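Local coordinates for outer membrane protein Omp121 (PDB 5FQ8), which is a TonB-dependent receptor of the Bacteroides outer membrane that probably imports a nutrient through its beta-barrel and binds calcium and magnesium ions, at residues 926-937 against 973-984. Numbering follows the deposited sequence.
Sequences FQAVKVSAYGNN and SRRFGFNLMVKF. With C8E ((hydroxyethyloxy)tri(ethyloxy)octane), chain O.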
ATOM      1  N   PHE B 926     -21.051   1.237  52.619  1.00 47.15           N
ATOM      2  CA  PHE B 926     -21.611   0.360  51.599  1.00 37.31           C
ATOM      3  C   PHE B 926     -23.112   0.183  51.737  1.00 37.60           C
ATOM      4  O   PHE B 926     -23.617  -0.047  52.829  1.00 64.84           O
ATOM      5  CB  PHE B 926     -20.964  -1.016  51.697  1.00 37.02           C
ATOM      6  CG  PHE B 926     -19.488  -0.997  51.577  1.00 36.76           C
ATOM      7  CD1 PHE B 926     -18.873  -0.243  50.610  1.00 36.27           C
ATOM      8  CD2 PHE B 926     -18.713  -1.734  52.439  1.00 37.04           C
ATOM      9  CE1 PHE B 926     -17.514  -0.228  50.501  1.00 36.08           C
ATOM     10  CE2 PHE B 926     -17.359  -1.731  52.340  1.00 36.85           C
ATOM     11  CZ  PHE B 926     -16.749  -0.976  51.369  1.00 36.37           C
ATOM     12  N   GLN B 927     -23.815   0.216  50.620  1.00 37.09           N
ATOM     13  CA  GLN B 927     -25.242  -0.069  50.624  1.00 37.31           C
ATOM     14  C   GLN B 927     -25.553  -1.536  50.374  1.00 36.98           C
ATOM     15  O   GLN B 927     -26.557  -2.047  50.869  1.00 37.38           O
ATOM     16  CB  GLN B 927     -25.929   0.790  49.573  1.00 37.04           C
ATOM     17  CG  GLN B 927     -25.833   2.240  49.889  1.00 57.41           C
ATOM     18  CD  GLN B 927     -26.694   2.604  51.069  1.00 52.46           C
ATOM     19  OE1 GLN B 927     -27.891   2.332  51.076  1.00 51.35           O
ATOM     20  NE2 GLN B 927     -26.088   3.196  52.090  1.00 51.41           N
ATOM     21  N   ALA B 928     -24.729  -2.211  49.582  1.00 40.00           N
ATOM     22  CA  ALA B 928     -24.866  -3.628  49.287  1.00 35.91           C
ATOM     23  C   ALA B 928     -23.489  -4.155  48.953  1.00 35.39           C
ATOM     24  O   ALA B 928     -22.599  -3.388  48.602  1.00 35.16           O
ATOM     25  CB  ALA B 928     -25.829  -3.885  48.133  1.00 35.46           C
ATOM     26  N   VAL B 929     -23.305  -5.456  49.116  1.00 35.37           N
ATOM     27  CA  VAL B 929     -22.077  -6.130  48.716  1.00 34.78           C
ATOM     28  C   VAL B 929     -22.447  -7.533  48.272  1.00 34.46           C
ATOM     29  O   VAL B 929     -23.058  -8.279  49.041  1.00 67.64           O
ATOM     30  CB  VAL B 929     -21.035  -6.199  49.845  1.00 35.22           C
ATOM     31  CG1 VAL B 929     -19.918  -7.115  49.431  1.00 34.74           C
ATOM     32  CG2 VAL B 929     -20.487  -4.851  50.155  1.00 35.48           C
ATOM     33  N   LYS B 930     -22.090  -7.900  47.042  1.00 33.73           N
ATOM     34  CA  LYS B 930     -22.325  -9.248  46.540  1.00 33.40           C
ATOM     35  C   LYS B 930     -21.033  -9.786  45.959  1.00 32.87           C
ATOM     36  O   LYS B 930     -20.560  -9.291  44.938  1.00 37.15           O
ATOM     37  CB  LYS B 930     -23.433  -9.285  45.492  1.00 33.08           C
ATOM     38  CG  LYS B 930     -23.697 -10.694  44.981  1.00 32.80           C
ATOM     39  CD  LYS B 930     -24.697 -10.759  43.845  1.00 32.46           C
ATOM     40  CE  LYS B 930     -26.117 -10.765  44.334  1.00 39.36           C
ATOM     41  NZ  LYS B 930     -27.036 -11.422  43.377  1.00 36.21           N
ATOM     42  N   VAL B 931     -20.454 -10.768  46.605  1.00 33.05           N
ATOM     43  CA  VAL B 931     -19.387 -11.546  45.995  1.00 32.56           C
ATOM     44  C   VAL B 931     -20.026 -12.586  45.089  1.00 32.16           C
ATOM     45  O   VAL B 931     -21.166 -13.000  45.310  1.00 32.43           O
ATOM     46  CB  VAL B 931     -18.495 -12.182  47.076  1.00 32.97           C
ATOM     47  CG1 VAL B 931     -17.436 -13.047  46.462  1.00 32.52           C
ATOM     48  CG2 VAL B 931     -17.830 -11.112  47.866  1.00 33.35           C
ATOM     49  N   SER B 932     -19.312 -12.983  44.039  1.00 31.55           N
ATOM     50  CA  SER B 932     -19.859 -13.875  43.028  1.00 31.14           C
ATOM     51  C   SER B 932     -18.742 -14.709  42.440  1.00 30.72           C
ATOM     52  O   SER B 932     -17.722 -14.166  42.027  1.00 30.42           O
ATOM     53  CB  SER B 932     -20.546 -13.086  41.918  1.00 30.76           C
ATOM     54  OG  SER B 932     -21.360 -13.936  41.150  1.00 38.47           O
ATOM     55  N   ALA B 933     -18.934 -16.015  42.397  1.00 30.74           N
ATOM     56  CA  ALA B 933     -18.062 -16.906  41.653  1.00 30.32           C
ATOM     57  C   ALA B 933     -18.844 -17.436  40.471  1.00 29.92           C
ATOM     58  O   ALA B 933     -20.050 -17.658  40.572  1.00 30.46           O
ATOM     59  CB  ALA B 933     -17.559 -18.053  42.509  1.00 30.68           C
ATOM     60  N   TYR B 934     -18.177 -17.600  39.337  1.00 29.38           N
ATOM     61  CA  TYR B 934     -18.882 -18.064  38.158  1.00 29.01           C
ATOM     62  C   TYR B 934     -17.949 -18.891  37.298  1.00 28.60           C
ATOM     63  O   TYR B 934     -16.739 -18.938  37.517  1.00 28.55           O
ATOM     64  CB  TYR B 934     -19.469 -16.903  37.363  1.00 28.74           C
ATOM     65  CG  TYR B 934     -18.442 -15.938  36.847  1.00 36.36           C
ATOM     66  CD1 TYR B 934     -17.784 -15.066  37.705  1.00 31.64           C
ATOM     67  CD2 TYR B 934     -18.148 -15.880  35.506  1.00 27.85           C
ATOM     68  CE1 TYR B 934     -16.855 -14.181  37.241  1.00 35.40           C
ATOM     69  CE2 TYR B 934     -17.229 -14.999  35.036  1.00 31.65           C
ATOM     70  CZ  TYR B 934     -16.578 -14.147  35.900  1.00 30.65           C
ATOM     71  OH  TYR B 934     -15.643 -13.259  35.406  1.00 29.25           O
ATOM     72  N   GLY B 935     -18.550 -19.563  36.325  1.00 32.12           N
ATOM     73  CA  GLY B 935     -17.846 -20.352  35.337  1.00 27.97           C
ATOM     74  C   GLY B 935     -18.694 -20.489  34.095  1.00 27.66           C
ATOM     75  O   GLY B 935     -19.898 -20.718  34.193  1.00 27.89           O
ATOM     76  N   ASN B 936     -18.109 -20.330  32.921  1.00 27.18           N
ATOM     77  CA  ASN B 936     -18.865 -20.445  31.689  1.00 26.91           C
ATOM     78  C   ASN B 936     -18.144 -21.372  30.727  1.00 43.14           C
ATOM     79  O   ASN B 936     -16.925 -21.536  30.802  1.00 33.29           O
ATOM     80  CB  ASN B 936     -19.078 -19.082  31.066  1.00 26.65           C
ATOM     81  CG  ASN B 936     -19.819 -18.157  31.979  1.00 53.65           C
ATOM     82  OD1 ASN B 936     -20.650 -18.589  32.762  1.00 48.33           O
ATOM     83  ND2 ASN B 936     -19.511 -16.877  31.905  1.00 48.33           N
ATOM     84  N   ASN B 937     -18.913 -21.977  29.821  1.00 38.85           N
ATOM     85  CA  ASN B 937     -18.378 -22.914  28.838  1.00 33.07           C
ATOM     86  C   ASN B 937     -17.510 -23.948  29.554  1.00 29.32           C
ATOM     87  O   ASN B 937     -16.321 -24.099  29.285  1.00 37.42           O
ATOM     88  CB  ASN B 937     -17.601 -22.150  27.759  1.00 32.03           C
ATOM     89  CG  ASN B 937     -17.340 -22.975  26.496  1.00 25.54           C
ATOM     90  OD1 ASN B 937     -18.209 -23.677  25.986  1.00 25.62           O
ATOM     91  ND2 ASN B 937     -16.132 -22.869  25.981  1.00 25.26           N
ATOM     92  N   SER B 973     -12.312 -22.515  24.997  1.00 24.68           N
ATOM     93  CA  SER B 973     -11.778 -22.450  26.342  1.00 24.96           C
ATOM     94  C   SER B 973     -12.874 -22.643  27.371  1.00 25.30           C
ATOM     95  O   SER B 973     -14.067 -22.536  27.087  1.00 25.30           O
ATOM     96  CB  SER B 973     -11.064 -21.123  26.601  1.00 24.87           C
ATOM     97  OG  SER B 973     -11.980 -20.050  26.585  1.00 24.84           O
ATOM     98  N   ARG B 974     -12.418 -22.934  28.576  1.00 26.36           N
ATOM     99  CA  ARG B 974     -13.236 -23.041  29.777  1.00 27.28           C
ATOM    100  C   ARG B 974     -12.978 -21.802  30.625  1.00 26.11           C
ATOM    101  O   ARG B 974     -11.825 -21.498  30.927  1.00 26.11           O
ATOM    102  CB  ARG B 974     -12.839 -24.300  30.537  1.00 26.35           C
ATOM    103  CG  ARG B 974     -13.897 -24.994  31.230  1.00 26.72           C
ATOM    104  CD  ARG B 974     -13.269 -25.830  32.302  1.00 29.21           C
ATOM    105  NE  ARG B 974     -12.368 -26.851  31.777  1.00 27.07           N
ATOM    106  CZ  ARG B 974     -12.765 -28.054  31.384  1.00 27.17           C
ATOM    107  NH1 ARG B 974     -14.041 -28.369  31.438  1.00 27.33           N
ATOM    108  NH2 ARG B 974     -11.890 -28.929  30.931  1.00 27.14           N
ATOM    109  N   ARG B 975     -14.022 -21.079  30.997  1.00 26.23           N
ATOM    110  CA  ARG B 975     -13.836 -19.819  31.707  1.00 31.05           C
ATOM    111  C   ARG B 975     -14.471 -19.843  33.094  1.00 26.82           C
ATOM    112  O   ARG B 975     -15.559 -20.388  33.278  1.00 27.73           O
ATOM    113  CB  ARG B 975     -14.391 -18.670  30.881  1.00 31.02           C
ATOM    114  CG  ARG B 975     -13.672 -18.509  29.576  1.00 25.60           C
ATOM    115  CD  ARG B 975     -14.361 -17.527  28.672  1.00 25.38           C
ATOM    116  NE  ARG B 975     -15.655 -17.997  28.188  1.00 28.49           N
ATOM    117  CZ  ARG B 975     -15.817 -18.801  27.143  1.00 29.26           C
ATOM    118  NH1 ARG B 975     -14.767 -19.246  26.478  1.00 29.85           N
ATOM    119  NH2 ARG B 975     -17.032 -19.167  26.764  1.00 34.08           N
ATOM    120  N   PHE B 976     -13.788 -19.227  34.063  1.00 27.06           N
ATOM    121  CA  PHE B 976     -14.222 -19.237  35.459  1.00 27.58           C
ATOM    122  C   PHE B 976     -13.572 -18.091  36.228  1.00 27.76           C
ATOM    123  O   PHE B 976     -12.362 -17.896  36.143  1.00 29.74           O
ATOM    124  CB  PHE B 976     -13.889 -20.572  36.130  1.00 28.31           C
ATOM    125  CG  PHE B 976     -12.445 -20.997  36.009  1.00 27.80           C
ATOM    126  CD1 PHE B 976     -12.016 -21.747  34.934  1.00 27.46           C
ATOM    127  CD2 PHE B 976     -11.533 -20.684  36.991  1.00 28.11           C
ATOM    128  CE1 PHE B 976     -10.698 -22.153  34.835  1.00 27.42           C
ATOM    129  CE2 PHE B 976     -10.217 -21.084  36.899  1.00 28.77           C
ATOM    130  CZ  PHE B 976      -9.796 -21.822  35.820  1.00 27.73           C
ATOM    131  N   GLY B 977     -14.360 -17.364  37.010  1.00 28.08           N
ATOM    132  CA  GLY B 977     -13.774 -16.282  37.772  1.00 28.31           C
ATOM    133  C   GLY B 977     -14.569 -15.848  38.989  1.00 28.84           C
ATOM    134  O   GLY B 977     -15.445 -16.560  39.475  1.00 29.12           O
ATOM    135  N   PHE B 978     -14.226 -14.653  39.478  1.00 29.01           N
ATOM    136  CA  PHE B 978     -14.867 -14.001  40.610  1.00 29.54           C
ATOM    137  C   PHE B 978     -15.289 -12.591  40.228  1.00 29.43           C
ATOM    138  O   PHE B 978     -14.731 -11.986  39.324  1.00 29.03           O
ATOM    139  CB  PHE B 978     -13.940 -13.930  41.822  1.00 30.01           C
ATOM    140  CG  PHE B 978     -13.653 -15.260  42.428  1.00 30.26           C
ATOM    141  CD1 PHE B 978     -14.658 -15.980  43.042  1.00 30.61           C
ATOM    142  CD2 PHE B 978     -12.386 -15.790  42.383  1.00 30.19           C
ATOM    143  CE1 PHE B 978     -14.407 -17.210  43.600  1.00 30.88           C
ATOM    144  CE2 PHE B 978     -12.121 -17.019  42.936  1.00 30.45           C
ATOM    145  CZ  PHE B 978     -13.136 -17.736  43.547  1.00 30.80           C
ATOM    146  N   ASN B 979     -16.281 -12.066  40.940  1.00 29.84           N
ATOM    147  CA  ASN B 979     -16.761 -10.708  40.732  1.00 29.85           C
ATOM    148  C   ASN B 979     -17.177 -10.118  42.067  1.00 30.51           C
ATOM    149  O   ASN B 979     -17.872 -10.769  42.845  1.00 30.90           O
ATOM    150  CB  ASN B 979     -17.948 -10.661  39.774  1.00 29.57           C
ATOM    151  CG  ASN B 979     -18.461  -9.243  39.548  1.00 29.62           C
ATOM    152  OD1 ASN B 979     -17.688  -8.336  39.275  1.00 29.48           O
ATOM    153  ND2 ASN B 979     -19.764  -9.055  39.657  1.00 29.85           N
ATOM    154  N   LEU B 980     -16.764  -8.884  42.320  1.00 30.67           N
ATOM    155  CA  LEU B 980     -17.138  -8.156  43.520  1.00 31.32           C
ATOM    156  C   LEU B 980     -18.039  -7.004  43.123  1.00 31.34           C
ATOM    157  O   LEU B 980     -17.709  -6.246  42.218  1.00 30.96           O
ATOM    158  CB  LEU B 980     -15.899  -7.658  44.247  1.00 31.60           C
ATOM    159  CG  LEU B 980     -16.121  -6.833  45.501  1.00 32.31           C
ATOM    160  CD1 LEU B 980     -17.171  -7.488  46.327  1.00 32.76           C
ATOM    161  CD2 LEU B 980     -14.841  -6.711  46.297  1.00 32.64           C
ATOM    162  N   MET B 981     -19.186  -6.892  43.774  1.00 31.79           N
ATOM    163  CA  MET B 981     -20.118  -5.803  43.535  1.00 31.92           C
ATOM    164  C   MET B 981     -20.258  -4.995  44.811  1.00 32.64           C
ATOM    165  O   MET B 981     -20.307  -5.555  45.900  1.00 33.12           O
ATOM    166  CB  MET B 981     -21.457  -6.317  43.092  1.00 31.85           C
ATOM    167  CG  MET B 981     -22.393  -5.253  42.647  1.00 31.93           C
ATOM    168  SD  MET B 981     -23.540  -4.748  43.890  1.00 39.74           S
ATOM    169  CE  MET B 981     -25.018  -4.615  42.917  1.00 46.12           C
ATOM    170  N   VAL B 982     -20.276  -3.677  44.678  1.00 32.76           N
ATOM    171  CA  VAL B 982     -20.180  -2.776  45.819  1.00 33.44           C
ATOM    172  C   VAL B 982     -21.068  -1.576  45.561  1.00 33.63           C
ATOM    173  O   VAL B 982     -20.701  -0.693  44.791  1.00 33.35           O
ATOM    174  CB  VAL B 982     -18.728  -2.318  46.044  1.00 33.44           C
ATOM    175  CG1 VAL B 982     -18.664  -1.380  47.192  1.00 34.18           C
ATOM    176  CG2 VAL B 982     -17.805  -3.494  46.273  1.00 33.28           C
ATOM    177  N   LYS B 983     -22.237  -1.524  46.177  1.00 34.13           N
ATOM    178  CA  LYS B 983     -23.094  -0.358  46.022  1.00 42.28           C
ATOM    179  C   LYS B 983     -22.725   0.705  47.046  1.00 35.07           C
ATOM    180  O   LYS B 983     -22.443   0.397  48.204  1.00 35.57           O
ATOM    181  CB  LYS B 983     -24.566  -0.735  46.162  1.00 40.22           C
ATOM    182  CG  LYS B 983     -25.346  -0.723  44.854  1.00 43.91           C
ATOM    183  CD  LYS B 983     -26.853  -0.782  45.086  1.00 50.74           C
ATOM    184  CE  LYS B 983     -27.655  -0.707  43.787  1.00 44.95           C
ATOM    185  NZ  LYS B 983     -27.538  -1.949  42.967  1.00 55.89           N
ATOM    186  N   PHE B 984     -22.679   1.952  46.594  1.00 35.08           N
ATOM    187  CA  PHE B 984     -22.467   3.090  47.469  1.00 35.75           C
ATOM    188  C   PHE B 984     -23.699   3.959  47.411  1.00 36.14           C
ATOM    189  O   PHE B 984     -23.917   4.810  48.264  1.00 36.84           O
ATOM    190  CB  PHE B 984     -21.261   3.924  47.049  1.00 41.83           C
ATOM    191  CG  PHE B 984     -19.935   3.281  47.301  1.00 35.34           C
ATOM    192  CD1 PHE B 984     -19.307   3.420  48.513  1.00 35.94           C
ATOM    193  CD2 PHE B 984     -19.293   2.599  46.299  1.00 34.58           C
ATOM    194  CE1 PHE B 984     -18.082   2.859  48.734  1.00 35.80           C
ATOM    195  CE2 PHE B 984     -18.069   2.037  46.510  1.00 34.43           C
ATOM    196  CZ  PHE B 984     -17.455   2.169  47.726  1.00 35.04           C
ATOM    197  OXT PHE B 984     -24.481   3.836  46.469  1.00 35.77           O
TER
HETATM  198  C1  C8E O1989     -18.214 -21.638  40.279  1.00 19.42           C
HETATM  199  C2  C8E O1989     -17.776 -22.631  39.211  1.00 23.13           C
HETATM  200  C3  C8E O1989     -16.270 -22.872  39.241  1.00 27.79           C
HETATM  201  C4  C8E O1989     -15.854 -23.846  38.144  1.00 27.61           C
HETATM  202  C5  C8E O1989     -14.440 -24.392  38.308  1.00 27.55           C
HETATM  203  C6  C8E O1989     -13.654 -24.264  37.004  1.00 26.71           C
HETATM  204  C7  C8E O1989     -12.210 -24.734  37.138  1.00 27.56           C
HETATM  205  C8  C8E O1989     -11.974 -25.972  36.286  1.00 29.05           C
HETATM  206  O9  C8E O1989     -10.603 -26.287  36.246  1.00 25.92           O
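Tyr934 lays its ring over Gly977, the residue paired with it on the antiparallel neighbouring strand. With CG held between its own backbone N and carbonyl carbon (chi1 61°), the ring leans across the strand boundary, and Gly977 CA sits over one face, 4.2 Å from the ring centroid, in a CH-pi contact. Glycine suits this place: with no side chain of its own, it lets the ring lie directly on the backbone. The two residues form an antiparallel hydrogen-bonded pair, Tyr934 N to Gly977 O and Gly977 N to Tyr934 O, each at 2.9 Å. Similar reciprocal bonds join Lys930 with Met981 and Asn936 with Arg975.

The opposite side of the sheet, with Val929, Val931, Ala933, Phe976, Phe978, Leu980 and Val982, is apolar, consistent with a barrel surface turned to the membrane; in support, detergent carbon C7 of C8E lies over the Phe976 ring. Small Ala933 leaves room for Phe978, whose CE1 meets Ala933 CB at 3.4 Å. Leu980 CD1 reaches Val931 CG2 at 4.0 Å. Near the C-terminus, Phe926 turns its edge to the face of Phe984 in an offset edge-to-face pair, planes 61° apart, while Phe926 CD1 touches Val982 CG1 at 3.6 Å.

On the polar face, Tyr934 OH is hydrogen-bonded to Gln184, and Asn979 and Met981 touch Asn180. These partners belong to strand 177-188, which pairs with 973-983; strand 899-915 flanks 928-936 on its other side. The C-terminal strand thus lies between the first barrel strand, 177-188, and the preceding one, 928-941, closing the TonB-dependent receptor barrel.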